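Local coordinates for protein galectin (Xenopus laevis, PDB 3WUD) that binds lactose and related beta-galactosides as a skin proto-type galectin close to, but distinct from, galectin-1, at residues A[49-54]-A[74-79]. Numbering follows the deposited sequence.
With GLC (alpha-D-glucopyranose), chain B; GAL (beta-D-galactopyranose), chain C; SO4 (sulfate ion), chain D.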
loop_
_atom_site.group_PDB
_atom_site.type_symbol
_atom_site.label_atom_id
_atom_site.label_comp_id
_atom_site.label_asym_id
_atom_site.label_seq_id
_atom_site.Cartn_x
_atom_site.Cartn_y
_atom_site.Cartn_z
ATOM N N ASN A 49 -9.159 -0.425 -16.079
ATOM C CA ASN A 49 -8.760 0.789 -16.759
ATOM C C ASN A 49 -9.938 1.745 -17.242
ATOM O O ASN A 49 -10.354 1.668 -18.389
ATOM C CB ASN A 49 -7.925 0.361 -17.980
ATOM C CG ASN A 49 -7.267 1.515 -18.739
ATOM O OD1 ASN A 49 -7.040 1.373 -19.932
ATOM N ND2 ASN A 49 -6.929 2.602 -18.079
ATOM N N PRO A 50 -10.431 2.617 -16.313
ATOM C CA PRO A 50 -11.424 3.597 -16.642
ATOM C C PRO A 50 -10.747 4.589 -17.584
ATOM O O PRO A 50 -9.664 5.016 -17.342
ATOM C CB PRO A 50 -11.770 4.228 -15.276
ATOM C CG PRO A 50 -11.540 3.111 -14.324
ATOM C CD PRO A 50 -10.210 2.598 -14.859
ATOM N N ARG A 51 -11.412 4.862 -18.689
ATOM C CA ARG A 51 -10.935 5.670 -19.718
ATOM C C ARG A 51 -11.929 6.824 -19.941
ATOM O O ARG A 51 -13.102 6.578 -20.362
ATOM C CB ARG A 51 -10.848 4.892 -21.030
ATOM C CG ARG A 51 -9.836 3.764 -20.955
ATOM C CD ARG A 51 -9.628 3.047 -22.286
ATOM N NE ARG A 51 -8.592 2.003 -22.170
ATOM C CZ ARG A 51 -8.338 1.104 -23.134
ATOM N NH1 ARG A 51 -8.984 1.165 -24.277
ATOM N NH2 ARG A 51 -7.380 0.192 -22.980
ATOM N N PHE A 52 -11.434 8.031 -19.702
ATOM C CA PHE A 52 -12.169 9.282 -19.981
ATOM C C PHE A 52 -12.090 9.597 -21.460
ATOM O O PHE A 52 -13.114 9.838 -22.097
ATOM C CB PHE A 52 -11.566 10.445 -19.190
ATOM C CG PHE A 52 -11.732 10.325 -17.712
ATOM C CD1 PHE A 52 -12.933 10.632 -17.118
ATOM C CD2 PHE A 52 -10.674 9.913 -16.923
ATOM C CE1 PHE A 52 -13.140 10.456 -15.751
ATOM C CE2 PHE A 52 -10.855 9.757 -15.546
ATOM C CZ PHE A 52 -12.076 10.020 -14.965
ATOM N N ASP A 53 -10.868 9.670 -21.973
ATOM C CA ASP A 53 -10.604 9.624 -23.417
ATOM C C ASP A 53 -9.292 8.991 -23.746
ATOM O O ASP A 53 -8.241 9.661 -23.743
ATOM C CB ASP A 53 -10.600 11.027 -24.024
ATOM C CG ASP A 53 -10.268 11.010 -25.518
ATOM O OD1 ASP A 53 -10.584 10.004 -26.205
ATOM O OD2 ASP A 53 -9.676 12.023 -25.993
ATOM N N HIS A 54 -9.351 7.695 -24.076
ATOM C CA HIS A 54 -8.107 6.973 -24.274
ATOM C C HIS A 54 -8.346 5.822 -25.176
ATOM O O HIS A 54 -9.340 5.150 -25.093
ATOM C CB HIS A 54 -7.540 6.560 -22.885
ATOM C CG HIS A 54 -6.276 5.785 -22.974
ATOM N ND1 HIS A 54 -5.127 6.288 -23.544
ATOM C CD2 HIS A 54 -5.971 4.538 -22.541
ATOM C CE1 HIS A 54 -4.182 5.359 -23.507
ATOM N NE2 HIS A 54 -4.657 4.307 -22.869
ATOM N N GLU A 74 -10.226 -8.245 -23.950
ATOM C CA GLU A 74 -10.801 -7.151 -23.178
ATOM C C GLU A 74 -12.261 -7.364 -22.838
ATOM O O GLU A 74 -12.999 -7.927 -23.649
ATOM C CB GLU A 74 -10.728 -5.842 -23.964
ATOM C CG GLU A 74 -9.366 -5.235 -24.064
ATOM C CD GLU A 74 -9.308 -3.931 -24.889
ATOM O OE1 GLU A 74 -10.306 -3.464 -25.447
ATOM O OE2 GLU A 74 -8.251 -3.354 -24.920
ATOM N N GLN A 75 -12.647 -6.859 -21.667
ATOM C CA GLN A 75 -14.045 -6.758 -21.236
ATOM C C GLN A 75 -14.365 -5.238 -21.113
ATOM O O GLN A 75 -13.645 -4.474 -20.467
ATOM C CB GLN A 75 -14.268 -7.535 -19.931
ATOM C CG GLN A 75 -15.715 -7.634 -19.537
ATOM C CD GLN A 75 -15.903 -8.440 -18.265
ATOM O OE1 GLN A 75 -15.586 -9.645 -18.223
ATOM N NE2 GLN A 75 -16.398 -7.790 -17.232
ATOM N N ARG A 76 -15.405 -4.800 -21.816
ATOM C CA ARG A 76 -15.791 -3.404 -21.817
ATOM C C ARG A 76 -17.087 -3.182 -20.980
ATOM O O ARG A 76 -18.127 -3.843 -21.193
ATOM C CB ARG A 76 -15.923 -2.851 -23.243
ATOM C CG ARG A 76 -14.774 -1.965 -23.713
ATOM C CD ARG A 76 -14.867 -1.488 -25.190
ATOM N NE ARG A 76 -13.575 -0.896 -25.638
ATOM C CZ ARG A 76 -12.479 -1.597 -25.970
ATOM N NH1 ARG A 76 -12.540 -2.938 -25.988
ATOM N NH2 ARG A 76 -11.337 -0.967 -26.352
ATOM N N GLU A 77 -17.017 -2.269 -20.002
ATOM C CA GLU A 77 -18.194 -1.891 -19.220
ATOM C C GLU A 77 -18.604 -0.433 -19.493
ATOM O O GLU A 77 -17.765 0.400 -19.450
ATOM C CB GLU A 77 -17.860 -2.076 -17.730
ATOM C CG GLU A 77 -17.370 -3.457 -17.371
ATOM C CD GLU A 77 -18.452 -4.511 -17.383
ATOM O OE1 GLU A 77 -19.654 -4.199 -17.150
ATOM O OE2 GLU A 77 -18.104 -5.699 -17.584
ATOM N N ASN A 78 -19.891 -0.170 -19.784
ATOM C CA ASN A 78 -20.466 1.164 -19.880
ATOM C C ASN A 78 -20.660 1.840 -18.488
ATOM O O ASN A 78 -20.749 3.025 -18.398
ATOM C CB ASN A 78 -21.822 1.242 -20.657
ATOM C CG ASN A 78 -21.693 0.844 -22.110
ATOM O OD1 ASN A 78 -20.589 0.671 -22.618
ATOM N ND2 ASN A 78 -22.825 0.701 -22.810
ATOM N N VAL A 79 -20.638 1.110 -17.385
ATOM C CA VAL A 79 -20.769 1.814 -16.103
ATOM C C VAL A 79 -19.567 2.724 -15.918
ATOM O O VAL A 79 -18.444 2.342 -16.248
ATOM C CB VAL A 79 -20.874 0.840 -14.939
ATOM C CG1 VAL A 79 -19.595 0.103 -14.723
ATOM C CG2 VAL A 79 -21.208 1.590 -13.657
HETATM C C1 GLC B . -6.949 -2.065 -29.121
HETATM C C2 GLC B . -7.811 -1.461 -28.034
HETATM C C3 GLC B . -7.108 -0.858 -26.858
HETATM C C4 GLC B . -5.681 -1.406 -26.627
HETATM C C5 GLC B . -4.845 -1.466 -27.906
HETATM C C6 GLC B . -3.632 -2.323 -27.746
HETATM O O1 GLC B . -7.468 -1.906 -30.417
HETATM O O2 GLC B . -8.897 -0.658 -28.446
HETATM O O3 GLC B . -7.991 -1.044 -25.744
HETATM O O4 GLC B . -5.103 -0.504 -25.753
HETATM O O5 GLC B . -5.543 -2.035 -28.976
HETATM O O6 GLC B . -2.949 -2.240 -28.994
HETATM C C1 GAL C . -4.467 -1.200 -24.644
HETATM C C2 GAL C . -3.713 -0.208 -23.769
HETATM C C3 GAL C . -3.091 -0.838 -22.523
HETATM C C4 GAL C . -4.160 -1.692 -21.827
HETATM C C5 GAL C . -4.813 -2.635 -22.847
HETATM C C6 GAL C . -5.901 -3.531 -22.297
HETATM O O2 GAL C . -2.648 0.369 -24.513
HETATM O O3 GAL C . -2.517 0.177 -21.719
HETATM O O4 GAL C . -5.163 -0.845 -21.250
HETATM O O5 GAL C . -5.439 -1.938 -23.932
HETATM O O6 GAL C . -6.470 -4.399 -23.259
HETATM S S SO4 D . -4.989 8.454 -26.596
HETATM O O1 SO4 D . -5.925 9.332 -27.358
HETATM O O2 SO4 D . -5.312 7.046 -26.921
HETATM O O3 SO4 D . -3.560 8.703 -26.919
HETATM O O4 SO4 D . -5.045 8.718 -25.118
#
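Arg51 and Glu74 lie side by side against the same side of the disaccharide and meet through its hydroxyls: Arg51 NH2 lies 4.1 Å from Glu74 OE2, beyond salt-bridge range, and no direct hydrogen bond joins the segments. The shared atom is GLC O3, at the edge of the Arg51 guanidinium. It accepts from Arg51 NH1 at 2.8 Å (155°) and NH2 at 3.1 Å, and donates to Glu74 OE2, a bond modelled very short at 2.5 Å, so the length is doubtful. Arg51, extended from CG to NE, also bonds GAL O4 through NH2 at 3.0 Å, while GAL O6 donates to Glu74 OE2 at 2.7 Å. Within 49-54, Asn49 OD1 takes Arg51 NE at 2.8 Å (163°), which helps fix the arginine's rotation; OD1 lies in the guanidinium plane, whereas NE approaches from above the Asn49 carbonyl plane. Among the charges, the Arg76 NH1–Glu74 OE1 salt bridge is modelled very short, its exact geometry doubtful, and Arg76 NH2 bonds GLC O2 weakly. Arg51 NH1 and Arg76 NH2 lie 3.8 Å apart, both salt-bridged to Asp57 OD2. His47, Glu55 and Asn64 also bond the galactose. Strands 43-51 and 70-77 flank 60-67 in one sheet, characteristic of the galectin beta-sandwich's carbohydrate-binding site.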